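Local coordinates for AclR protein (PDB 2GEY) that is a putative hydroxylase of the SnoaL-like family, probably acting in the biosynthesis of an aromatic polyketide antibiotic in Streptomyces galilaeus, at residues A[15-18]-A[24-27]; A[66-71]-A[75-80]; A[106-109]-A[115-118]. All coordinates share one frame; numbering follows the deposited sequence. Where two conformers were deposited one is given.

Contact 1 of 3, residues A[15-18]-A[24-27]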
ATOM      1  N   ALA A  15      -2.215 -14.221 -14.862  1.00 24.07           N
ATOM      2  CA  ALA A  15      -1.774 -14.652 -16.191  1.00 23.98           C
ATOM      3  C   ALA A  15      -2.605 -13.982 -17.284  1.00 23.34           C
ATOM      4  O   ALA A  15      -2.058 -13.595 -18.309  1.00 23.15           O
ATOM      5  CB  ALA A  15      -1.836 -16.153 -16.328  1.00 24.52           C
ATOM      6  N   ALA A  16      -3.913 -13.835 -17.048  1.00 23.38           N
ATOM      7  CA  ALA A  16      -4.812 -13.155 -17.976  1.00 23.30           C
ATOM      8  C   ALA A  16      -4.388 -11.702 -18.193  1.00 23.26           C
ATOM      9  O   ALA A  16      -4.316 -11.240 -19.334  1.00 23.10           O
ATOM     10  CB  ALA A  16      -6.251 -13.223 -17.483  1.00 24.17           C
ATOM     11  N   TRP A  17      -4.113 -10.988 -17.099  1.00 22.72           N
ATOM     12  CA  TRP A  17      -3.552  -9.638 -17.188  1.00 23.09           C
ATOM     13  C   TRP A  17      -2.302  -9.645 -18.057  1.00 22.63           C
ATOM     14  O   TRP A  17      -2.123  -8.777 -18.903  1.00 23.15           O
ATOM     15  CB  TRP A  17      -3.180  -9.091 -15.805  1.00 23.68           C
ATOM     16  CG  TRP A  17      -4.271  -8.270 -15.172  1.00 24.22           C
ATOM     17  CD1 TRP A  17      -4.935  -8.537 -14.019  1.00 26.00           C
ATOM     18  CD2 TRP A  17      -4.810  -7.045 -15.673  1.00 25.13           C
ATOM     19  NE1 TRP A  17      -5.863  -7.552 -13.770  1.00 26.16           N
ATOM     20  CE2 TRP A  17      -5.811  -6.628 -14.775  1.00 25.94           C
ATOM     21  CE3 TRP A  17      -4.548  -6.264 -16.800  1.00 24.99           C
ATOM     22  CZ2 TRP A  17      -6.545  -5.451 -14.962  1.00 26.42           C
ATOM     23  CZ3 TRP A  17      -5.280  -5.093 -16.987  1.00 26.24           C
ATOM     24  CH2 TRP A  17      -6.266  -4.704 -16.066  1.00 25.73           C
ATOM     25  N   ASN A  18      -1.441 -10.623 -17.831  1.00 22.38           N
ATOM     26  CA  ASN A  18      -0.119 -10.626 -18.461  1.00 22.89           C
ATOM     27  C   ASN A  18      -0.115 -11.009 -19.934  1.00 22.68           C
ATOM     28  O   ASN A  18       0.900 -10.804 -20.617  1.00 22.86           O
ATOM     29  CB  ASN A  18       0.847 -11.506 -17.668  1.00 23.32           C
ATOM     30  CG  ASN A  18       1.372 -10.806 -16.416  1.00 24.01           C
ATOM     31  OD1 ASN A  18       1.349  -9.568 -16.330  1.00 26.00           O
ATOM     32  ND2 ASN A  18       1.856 -11.582 -15.457  1.00 24.33           N
ATOM     33  N   GLY A  24     -10.457 -13.008 -19.556  1.00 26.01           N
ATOM     34  CA  GLY A  24      -9.879 -14.061 -18.715  1.00 26.42           C
ATOM     35  C   GLY A  24      -9.804 -13.721 -17.240  1.00 26.59           C
ATOM     36  O   GLY A  24      -9.577 -14.594 -16.404  1.00 26.74           O
ATOM     37  N   ILE A  25      -9.983 -12.441 -16.915  1.00 26.80           N
ATOM     38  CA  ILE A  25     -10.089 -12.007 -15.534  1.00 26.64           C
ATOM     39  C   ILE A  25     -11.561 -12.035 -15.117  1.00 26.51           C
ATOM     40  O   ILE A  25     -11.931 -12.670 -14.127  1.00 26.25           O
ATOM     41  CB  ILE A  25      -9.542 -10.569 -15.369  1.00 26.68           C
ATOM     42  CG1 ILE A  25      -8.084 -10.491 -15.831  1.00 27.64           C
ATOM     43  CG2 ILE A  25      -9.692 -10.083 -13.935  1.00 27.42           C
ATOM     44  CD1 ILE A  25      -7.661  -9.121 -16.188  1.00 27.95           C
ATOM     45  N   ILE A  26     -12.408 -11.364 -15.890  1.00 26.23           N
ATOM     46  CA  ILE A  26     -13.803 -11.159 -15.509  0.50 26.39           C
ATOM     47  C   ILE A  26     -14.596 -12.480 -15.483  1.00 26.53           C
ATOM     48  O   ILE A  26     -15.619 -12.593 -14.800  1.00 26.06           O
ATOM     49  CB  ILE A  26     -14.452 -10.074 -16.420  0.50 26.36           C
ATOM     50  CG1 ILE A  26     -13.797  -8.714 -16.130  0.50 26.50           C
ATOM     51  CG2 ILE A  26     -15.954  -9.992 -16.210  0.50 26.20           C
ATOM     52  CD1 ILE A  26     -13.904  -7.707 -17.251  0.50 26.70           C
ATOM     53  N   LYS A  27     -14.118 -13.485 -16.213  1.00 26.51           N
ATOM     54  CA  LYS A  27     -14.803 -14.790 -16.217  1.00 27.20           C
ATOM     55  C   LYS A  27     -14.821 -15.445 -14.832  1.00 27.02           C
ATOM     56  O   LYS A  27     -15.623 -16.343 -14.579  1.00 27.04           O
ATOM     57  CB  LYS A  27     -14.164 -15.741 -17.231  1.00 27.43           C
ATOM     58  CG  LYS A  27     -12.766 -16.173 -16.896  1.00 29.03           C
ATOM     59  CD  LYS A  27     -12.148 -16.986 -18.019  1.00 29.89           C
ATOM     60  CE  LYS A  27     -12.655 -18.400 -18.042  1.00 32.85           C
ATOM     61  NZ  LYS A  27     -11.828 -19.247 -18.955  1.00 34.42           N
TER

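Contact 2 of 3, residues A[66-71]-A[75-80]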
ATOM      1  N   LYS A  66       4.802 -10.464  -6.046  1.00 25.97           N
ATOM      2  CA  LYS A  66       5.865 -10.442  -5.043  1.00 26.34           C
ATOM      3  C   LYS A  66       5.543 -11.364  -3.878  1.00 26.40           C
ATOM      4  O   LYS A  66       6.444 -11.946  -3.248  1.00 26.78           O
ATOM      5  CB  LYS A  66       6.073  -9.019  -4.525  1.00 26.64           C
ATOM      6  CG  LYS A  66       6.385  -7.974  -5.598  1.00 28.37           C
ATOM      7  CD  LYS A  66       7.620  -8.296  -6.422  1.00 30.58           C
ATOM      8  CE  LYS A  66       8.890  -8.267  -5.620  1.00 32.66           C
ATOM      9  NZ  LYS A  66      10.111  -8.362  -6.506  1.00 33.69           N
ATOM     10  N   SER A  67       4.263 -11.459  -3.548  1.00 26.00           N
ATOM     11  CA  SER A  67       3.820 -12.369  -2.503  0.50 25.92           C
ATOM     12  C   SER A  67       2.361 -12.738  -2.712  1.00 26.01           C
ATOM     13  O   SER A  67       1.586 -11.968  -3.265  1.00 25.45           O
ATOM     14  CB  SER A  67       4.012 -11.752  -1.108  0.50 25.80           C
ATOM     15  OG  SER A  67       2.917 -10.924  -0.750  0.50 23.73           O
ATOM     16  N   ILE A  68       2.013 -13.943  -2.276  1.00 26.30           N
ATOM     17  CA  ILE A  68       0.639 -14.426  -2.322  1.00 26.65           C
ATOM     18  C   ILE A  68       0.348 -15.127  -0.991  1.00 27.37           C
ATOM     19  O   ILE A  68       1.220 -15.790  -0.423  1.00 27.94           O
ATOM     20  CB  ILE A  68       0.368 -15.310  -3.577  1.00 26.62           C
ATOM     21  CG1 ILE A  68      -1.098 -15.721  -3.632  1.00 26.40           C
ATOM     22  CG2 ILE A  68       1.289 -16.541  -3.638  1.00 28.04           C
ATOM     23  CD1 ILE A  68      -1.528 -16.222  -5.002  1.00 27.48           C
ATOM     24  N   MET A  69      -0.850 -14.909  -0.467  1.00 26.96           N
ATOM     25  CA  MET A  69      -1.230 -15.437   0.823  1.00 27.42           C
ATOM     26  C   MET A  69      -2.682 -15.841   0.740  1.00 26.36           C
ATOM     27  O   MET A  69      -3.446 -15.213   0.023  1.00 25.56           O
ATOM     28  CB  MET A  69      -1.050 -14.350   1.879  1.00 27.52           C
ATOM     29  CG  MET A  69      -1.283 -14.785   3.291  1.00 29.29           C
ATOM     30  SD  MET A  69      -1.031 -13.416   4.447  1.00 33.54           S
ATOM     31  CE  MET A  69       0.599 -12.862   3.937  1.00 32.42           C
ATOM     32  N   ALA A  70      -3.050 -16.896   1.460  1.00 25.71           N
ATOM     33  CA  ALA A  70      -4.430 -17.358   1.501  1.00 25.69           C
ATOM     34  C   ALA A  70      -4.808 -17.800   2.907  1.00 25.62           C
ATOM     35  O   ALA A  70      -3.995 -18.403   3.617  1.00 24.96           O
ATOM     36  CB  ALA A  70      -4.635 -18.488   0.528  1.00 25.78           C
ATOM     37  N   GLU A  71      -6.040 -17.484   3.294  1.00 25.37           N
ATOM     38  CA  GLU A  71      -6.612 -17.938   4.557  1.00 25.85           C
ATOM     39  C   GLU A  71      -8.122 -17.963   4.390  1.00 25.61           C
ATOM     40  O   GLU A  71      -8.697 -17.069   3.760  1.00 24.74           O
ATOM     41  CB  GLU A  71      -6.220 -17.020   5.718  1.00 25.92           C
ATOM     42  CG  GLU A  71      -6.494 -17.625   7.108  1.00 26.63           C
ATOM     43  CD  GLU A  71      -6.065 -16.727   8.273  1.00 27.97           C
ATOM     44  OE1 GLU A  71      -5.865 -15.527   8.066  1.00 28.16           O
ATOM     45  OE2 GLU A  71      -5.923 -17.236   9.414  1.00 32.87           O
ATOM     46  N   VAL A  75      -7.791 -14.649  -0.648  1.00 23.94           N
ATOM     47  CA  VAL A  75      -6.429 -14.648  -1.165  1.00 23.90           C
ATOM     48  C   VAL A  75      -5.997 -13.186  -1.301  1.00 24.00           C
ATOM     49  O   VAL A  75      -6.813 -12.339  -1.684  1.00 23.84           O
ATOM     50  CB  VAL A  75      -6.335 -15.340  -2.540  1.00 23.98           C
ATOM     51  CG1 VAL A  75      -4.876 -15.375  -3.030  1.00 24.07           C
ATOM     52  CG2 VAL A  75      -6.923 -16.749  -2.484  1.00 24.57           C
ATOM     53  N   ALA A  76      -4.737 -12.896  -0.980  1.00 23.81           N
ATOM     54  CA  ALA A  76      -4.161 -11.559  -1.167  1.00 23.84           C
ATOM     55  C   ALA A  76      -2.847 -11.666  -1.941  1.00 23.95           C
ATOM     56  O   ALA A  76      -2.018 -12.545  -1.659  1.00 24.52           O
ATOM     57  CB  ALA A  76      -3.923 -10.881   0.173  1.00 24.16           C
ATOM     58  N   LEU A  77      -2.665 -10.766  -2.901  1.00 23.83           N
ATOM     59  CA  LEU A  77      -1.484 -10.750  -3.751  1.00 24.73           C
ATOM     60  C   LEU A  77      -0.866  -9.374  -3.668  1.00 24.32           C
ATOM     61  O   LEU A  77      -1.563  -8.376  -3.868  1.00 25.05           O
ATOM     62  CB  LEU A  77      -1.840 -11.023  -5.207  1.00 24.96           C
ATOM     63  CG  LEU A  77      -2.483 -12.390  -5.466  1.00 26.58           C
ATOM     64  CD1 LEU A  77      -3.988 -12.292  -5.311  1.00 28.80           C
ATOM     65  CD2 LEU A  77      -2.133 -12.870  -6.847  1.00 27.10           C
ATOM     66  N   ARG A  78       0.423  -9.330  -3.383  1.00 24.39           N
ATOM     67  CA  ARG A  78       1.193  -8.100  -3.459  1.00 24.82           C
ATOM     68  C   ARG A  78       1.894  -8.121  -4.816  1.00 24.91           C
ATOM     69  O   ARG A  78       2.679  -9.030  -5.111  1.00 24.50           O
ATOM     70  CB  ARG A  78       2.203  -8.015  -2.313  1.00 24.74           C
ATOM     71  CG  ARG A  78       3.027  -6.727  -2.331  1.00 24.93           C
ATOM     72  CD  ARG A  78       3.733  -6.465  -1.007  1.00 25.90           C
ATOM     73  NE  ARG A  78       4.502  -7.623  -0.550  1.00 26.34           N
ATOM     74  CZ  ARG A  78       5.737  -7.917  -0.941  1.00 26.24           C
ATOM     75  NH1 ARG A  78       6.387  -7.154  -1.791  1.00 26.85           N
ATOM     76  NH2 ARG A  78       6.332  -8.989  -0.462  1.00 28.60           N
ATOM     77  N   ILE A  79       1.604  -7.107  -5.622  1.00 25.15           N
ATOM     78  CA  ILE A  79       1.962  -7.092  -7.030  1.00 25.35           C
ATOM     79  C   ILE A  79       2.692  -5.802  -7.397  1.00 25.56           C
ATOM     80  O   ILE A  79       2.305  -4.720  -6.954  1.00 25.30           O
ATOM     81  CB  ILE A  79       0.692  -7.216  -7.894  1.00 25.59           C
ATOM     82  CG1 ILE A  79       0.044  -8.591  -7.675  1.00 26.61           C
ATOM     83  CG2 ILE A  79       1.005  -6.984  -9.375  1.00 25.71           C
ATOM     84  CD1 ILE A  79      -1.382  -8.687  -8.137  1.00 26.98           C
ATOM     85  N   THR A  80       3.734  -5.935  -8.212  1.00 25.27           N
ATOM     86  CA  THR A  80       4.397  -4.798  -8.830  1.00 25.02           C
ATOM     87  C   THR A  80       4.068  -4.811 -10.315  1.00 25.07           C
ATOM     88  O   THR A  80       4.215  -5.839 -10.983  1.00 25.03           O
ATOM     89  CB  THR A  80       5.915  -4.865  -8.618  1.00 25.32           C
ATOM     90  OG1 THR A  80       6.189  -4.781  -7.211  1.00 26.84           O
ATOM     91  CG2 THR A  80       6.631  -3.718  -9.362  1.00 25.52           C
TER
HETATM   92  O   HOH W   1       0.332 -11.465  -0.093  1.00 25.31           O

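Contact 3 of 3, residues A[106-109]-A[115-118]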
ATOM      1  N   GLU A 106      -7.004  -8.111  -2.773  1.00 25.51           N
ATOM      2  CA  GLU A 106      -7.555  -9.116  -1.885  1.00 25.55           C
ATOM      3  C   GLU A 106      -8.862  -9.585  -2.496  1.00 25.08           C
ATOM      4  O   GLU A 106      -9.680  -8.767  -2.914  1.00 24.33           O
ATOM      5  CB  GLU A 106      -7.751  -8.548  -0.478  1.00 25.68           C
ATOM      6  CG  GLU A 106      -8.224  -9.560   0.554  1.00 25.69           C
ATOM      7  CD  GLU A 106      -8.423  -8.963   1.934  1.00 27.23           C
ATOM      8  OE1 GLU A 106      -7.993  -7.808   2.182  1.00 29.12           O
ATOM      9  OE2 GLU A 106      -9.004  -9.666   2.790  1.00 30.40           O
ATOM     10  N   LEU A 107      -9.052 -10.902  -2.531  1.00 24.81           N
ATOM     11  CA  LEU A 107     -10.213 -11.514  -3.170  0.50 24.99           C
ATOM     12  C   LEU A 107     -10.860 -12.521  -2.232  1.00 24.95           C
ATOM     13  O   LEU A 107     -10.162 -13.268  -1.550  1.00 24.66           O
ATOM     14  CB  LEU A 107      -9.798 -12.234  -4.457  0.50 25.07           C
ATOM     15  CG  LEU A 107      -9.169 -11.418  -5.591  0.50 25.21           C
ATOM     16  CD1 LEU A 107      -8.893 -12.332  -6.766  0.50 26.55           C
ATOM     17  CD2 LEU A 107     -10.052 -10.257  -6.017  0.50 26.71           C
ATOM     18  N   ARG A 108     -12.190 -12.532  -2.196  1.00 24.91           N
ATOM     19  CA  ARG A 108     -12.939 -13.539  -1.448  1.00 25.18           C
ATOM     20  C   ARG A 108     -13.749 -14.365  -2.443  1.00 25.08           C
ATOM     21  O   ARG A 108     -14.406 -13.806  -3.332  1.00 24.40           O
ATOM     22  CB  ARG A 108     -13.862 -12.904  -0.398  1.00 25.10           C
ATOM     23  CG  ARG A 108     -14.516 -13.947   0.510  1.00 25.83           C
ATOM     24  CD  ARG A 108     -15.254 -13.328   1.661  1.00 27.26           C
ATOM     25  NE  ARG A 108     -16.534 -12.773   1.249  1.00 29.09           N
ATOM     26  CZ  ARG A 108     -17.661 -13.471   1.109  1.00 30.55           C
ATOM     27  NH1 ARG A 108     -17.697 -14.788   1.298  1.00 31.42           N
ATOM     28  NH2 ARG A 108     -18.771 -12.842   0.754  1.00 30.98           N
ATOM     29  N   PHE A 109     -13.708 -15.687  -2.272  1.00 25.14           N
ATOM     30  CA  PHE A 109     -14.337 -16.635  -3.194  1.00 25.60           C
ATOM     31  C   PHE A 109     -15.559 -17.301  -2.592  1.00 25.87           C
ATOM     32  O   PHE A 109     -15.581 -17.604  -1.402  1.00 25.27           O
ATOM     33  CB  PHE A 109     -13.355 -17.753  -3.561  1.00 25.51           C
ATOM     34  CG  PHE A 109     -12.271 -17.323  -4.507  1.00 25.11           C
ATOM     35  CD1 PHE A 109     -11.176 -16.607  -4.041  1.00 25.31           C
ATOM     36  CD2 PHE A 109     -12.351 -17.634  -5.864  1.00 25.35           C
ATOM     37  CE1 PHE A 109     -10.178 -16.193  -4.912  1.00 26.52           C
ATOM     38  CE2 PHE A 109     -11.351 -17.237  -6.737  1.00 25.60           C
ATOM     39  CZ  PHE A 109     -10.267 -16.508  -6.256  1.00 25.96           C
ATOM     40  N   VAL A 115     -16.438 -13.033  -5.163  1.00 23.87           N
ATOM     41  CA  VAL A 115     -17.618 -12.278  -4.721  1.00 24.26           C
ATOM     42  C   VAL A 115     -17.294 -10.908  -4.100  1.00 24.32           C
ATOM     43  O   VAL A 115     -18.172 -10.021  -4.008  1.00 23.95           O
ATOM     44  CB  VAL A 115     -18.485 -13.098  -3.739  1.00 24.02           C
ATOM     45  CG1 VAL A 115     -19.054 -14.321  -4.434  1.00 25.13           C
ATOM     46  CG2 VAL A 115     -17.699 -13.483  -2.495  1.00 24.15           C
ATOM     47  N   GLU A 116     -16.052 -10.746  -3.652  1.00 24.09           N
ATOM     48  CA  GLU A 116     -15.575  -9.470  -3.133  1.00 24.67           C
ATOM     49  C   GLU A 116     -14.138  -9.262  -3.554  1.00 24.40           C
ATOM     50  O   GLU A 116     -13.335 -10.207  -3.550  1.00 23.74           O
ATOM     51  CB  GLU A 116     -15.674  -9.406  -1.601  1.00 24.63           C
ATOM     52  CG  GLU A 116     -17.097  -9.306  -1.075  1.00 25.58           C
ATOM     53  CD  GLU A 116     -17.153  -9.082   0.425  1.00 26.81           C
ATOM     54  OE1 GLU A 116     -16.861 -10.035   1.175  1.00 28.57           O
ATOM     55  OE2 GLU A 116     -17.516  -7.962   0.858  1.00 28.38           O
ATOM     56  N   HIS A 117     -13.827  -8.009  -3.877  1.00 24.73           N
ATOM     57  CA  HIS A 117     -12.516  -7.617  -4.351  0.50 25.03           C
ATOM     58  C   HIS A 117     -12.137  -6.282  -3.703  1.00 24.94           C
ATOM     59  O   HIS A 117     -12.864  -5.302  -3.850  1.00 24.80           O
ATOM     60  CB  HIS A 117     -12.567  -7.530  -5.884  0.50 25.35           C
ATOM     61  CG  HIS A 117     -11.422  -6.795  -6.500  0.50 25.92           C
ATOM     62  ND1 HIS A 117     -11.598  -5.844  -7.482  0.50 27.52           N
ATOM     63  CD2 HIS A 117     -10.088  -6.862  -6.275  0.50 27.43           C
ATOM     64  CE1 HIS A 117     -10.421  -5.361  -7.840  0.50 28.25           C
ATOM     65  NE2 HIS A 117      -9.489  -5.962  -7.124  0.50 28.32           N
ATOM     66  N   TRP A 118     -11.023  -6.259  -2.975  1.00 24.94           N
ATOM     67  CA  TRP A 118     -10.501  -5.039  -2.365  1.00 25.16           C
ATOM     68  C   TRP A 118      -9.118  -4.748  -2.937  1.00 25.74           C
ATOM     69  O   TRP A 118      -8.308  -5.670  -3.102  1.00 26.55           O
ATOM     70  CB  TRP A 118     -10.350  -5.194  -0.850  1.00 24.83           C
ATOM     71  CG  TRP A 118     -11.571  -5.559  -0.085  1.00 24.16           C
ATOM     72  CD1 TRP A 118     -12.411  -4.709   0.563  1.00 24.80           C
ATOM     73  CD2 TRP A 118     -12.059  -6.881   0.174  1.00 24.07           C
ATOM     74  NE1 TRP A 118     -13.401  -5.412   1.198  1.00 24.69           N
ATOM     75  CE2 TRP A 118     -13.215  -6.748   0.976  1.00 23.88           C
ATOM     76  CE3 TRP A 118     -11.629  -8.164  -0.185  1.00 24.50           C
ATOM     77  CZ2 TRP A 118     -13.958  -7.852   1.415  1.00 24.41           C
ATOM     78  CZ3 TRP A 118     -12.370  -9.263   0.244  1.00 24.16           C
ATOM     79  CH2 TRP A 118     -13.519  -9.098   1.037  1.00 24.73           C
TER

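Contact 1 of 3, residues A[15-18]-A[24-27]
With chi1 of I25 at -58° and chi2 at 158°, CG1 stands anti to the carbonyl carbon and carries CD1 outward over the indole of W17. The evidence for a CH-pi contact is direct: CD1 of I25 sits 3.3 Å from the centroid of the five-membered ring of W17, only 7° off the ring normal. Within that ring the methyl is closest to the NE1-CE2 bond, the distance from I25 CD1 to W17 NE1 being 3.4 Å. One residue back, A16 packs against the backbone: A16 CB lies 3.6 Å from G24 C and 3.7 Å from I25 CG1. The two CA atoms, A16 and G24, approach to 5.2 Å, a closeness probably helped by the absence of a side chain on G24. No hydrogen bond crosses between the segments, so apolar contact carries the pairing. M51 of helix 44-57 touches both W17 and I25, and L22 and L61 also reach the indole. This is helix-to-helix packing at the turn between helix 3-18 and the short helix 23-26, part of the helical layer of an NTF2-like alpha+beta barrel.

Contact 2 of 3, residues A[66-71]-A[75-80]
A classic beta bulge interrupts the antiparallel hairpin of strands 62-71 and 74-84, with K66 and S67 both set against R78. Its signature is one carbonyl with two donors: R78 O accepts from K66 N at 2.7 Å and from S67 N at 3.3 Å, the latter in the carbonyl plane on a lone pair. R78 N returns a bond to S67 O, and beyond the bulge M69 and A76 form a regular hydrogen-bonded pair. Bending at chi3 (51°) turns the R78 guanidinium back over its neighbour strand, where K66 CB lies over one face, 3.3 Å from R78 NH1. Beside it, S67 OG is 3.4 Å from R78 CB. A water donates to S67 OG at 2.7 Å and also to A76 O, tying side chain to backbone. On the other face I68 spans two residues, its CG1 3.8 Å from V75 CG1 and its CD1 3.9 Å from L77 CD2. S67 OG and R78 NE both bind E106 of the second subunit, while T80 OG1 bonds to D39 of that subunit. S67 and R78 thus present a hydroxyl and a guanidinium to one carboxylate, which would probably stabilise that glutamate as an anion at the dimer interface.

Contact 3 of 3, residues A[106-109]-A[115-118]
The benzo ring of W118 lies obliquely across the aliphatic stem of E106, W118 CE3 lying 3.8 Å from E106 CG. The ring edge meets backbone as well, with W118 CE3 3.4 Å from E106 O, which is close to the ring plane, and it continues to the CB of R108. A W118 chi1 of -57°, with CG anti to the carbonyl carbon, lays the indole back along the hairpin, leaning toward E106 and R108. Next along this face, R108 bends at chi3 (77°) and forms a salt bridge from NE to E116 OE1 at 2.8 Å, the carboxylate turned nearly perpendicular to the guanidinium. That bond is nearly straight and uses the anti lone pair of the oxygen, within 9° of the guanidinium plane; NH2 adds only a weak second bond to the same atom. V115 CG2 covers one guanidinium face, 3.5 Å from R108 NH2. In the backbone, V115 and E116 both face R108 in a classic beta bulge: V115 N bonds R108 O at 2.8 Å, whereas the bond from E116 N is weak. On the opposite face L107 and H117 lie side by side, with L107 CD2 3.4 Å from H117 CD2, and the imidazole ND1 is bonded to H35. The ring of Y36 stacks on W118. E106 OE2 pairs with R74, and OE1 with S67 and R78 of the second subunit; that R78 also makes a cation-pi contact with W118. Each E116 oxygen has a partner, R108 at OE1 and Y36 at OE2, and both glutamates face arginines, which probably favours their ionised form on this face of the sheet.

Contacts 2 and 3 are successive hairpins of one sheet, their centres about 12 Å apart. Strands 74-84 and 98-110 are neighbours in it, and a probable hydrogen bond from L107 N to V75 O, 2.8 Å long, joins the two contacts directly. Across the dimer they become complementary, since contact 2 of one subunit supplies the positive and hydroxyl groups that contact 3 of the other meets with its carboxylate. Contact 1 stands apart in the helical layer, its nearest atoms about 7 Å from contact 2 and about 8 Å from contact 3. Bound glycerol, probably from crystallisation, is found about 3 Å from the W17 side chain and about 4 Å from those of L77 and L107; whether one molecule or more, this may mark a pocket between helices and sheet.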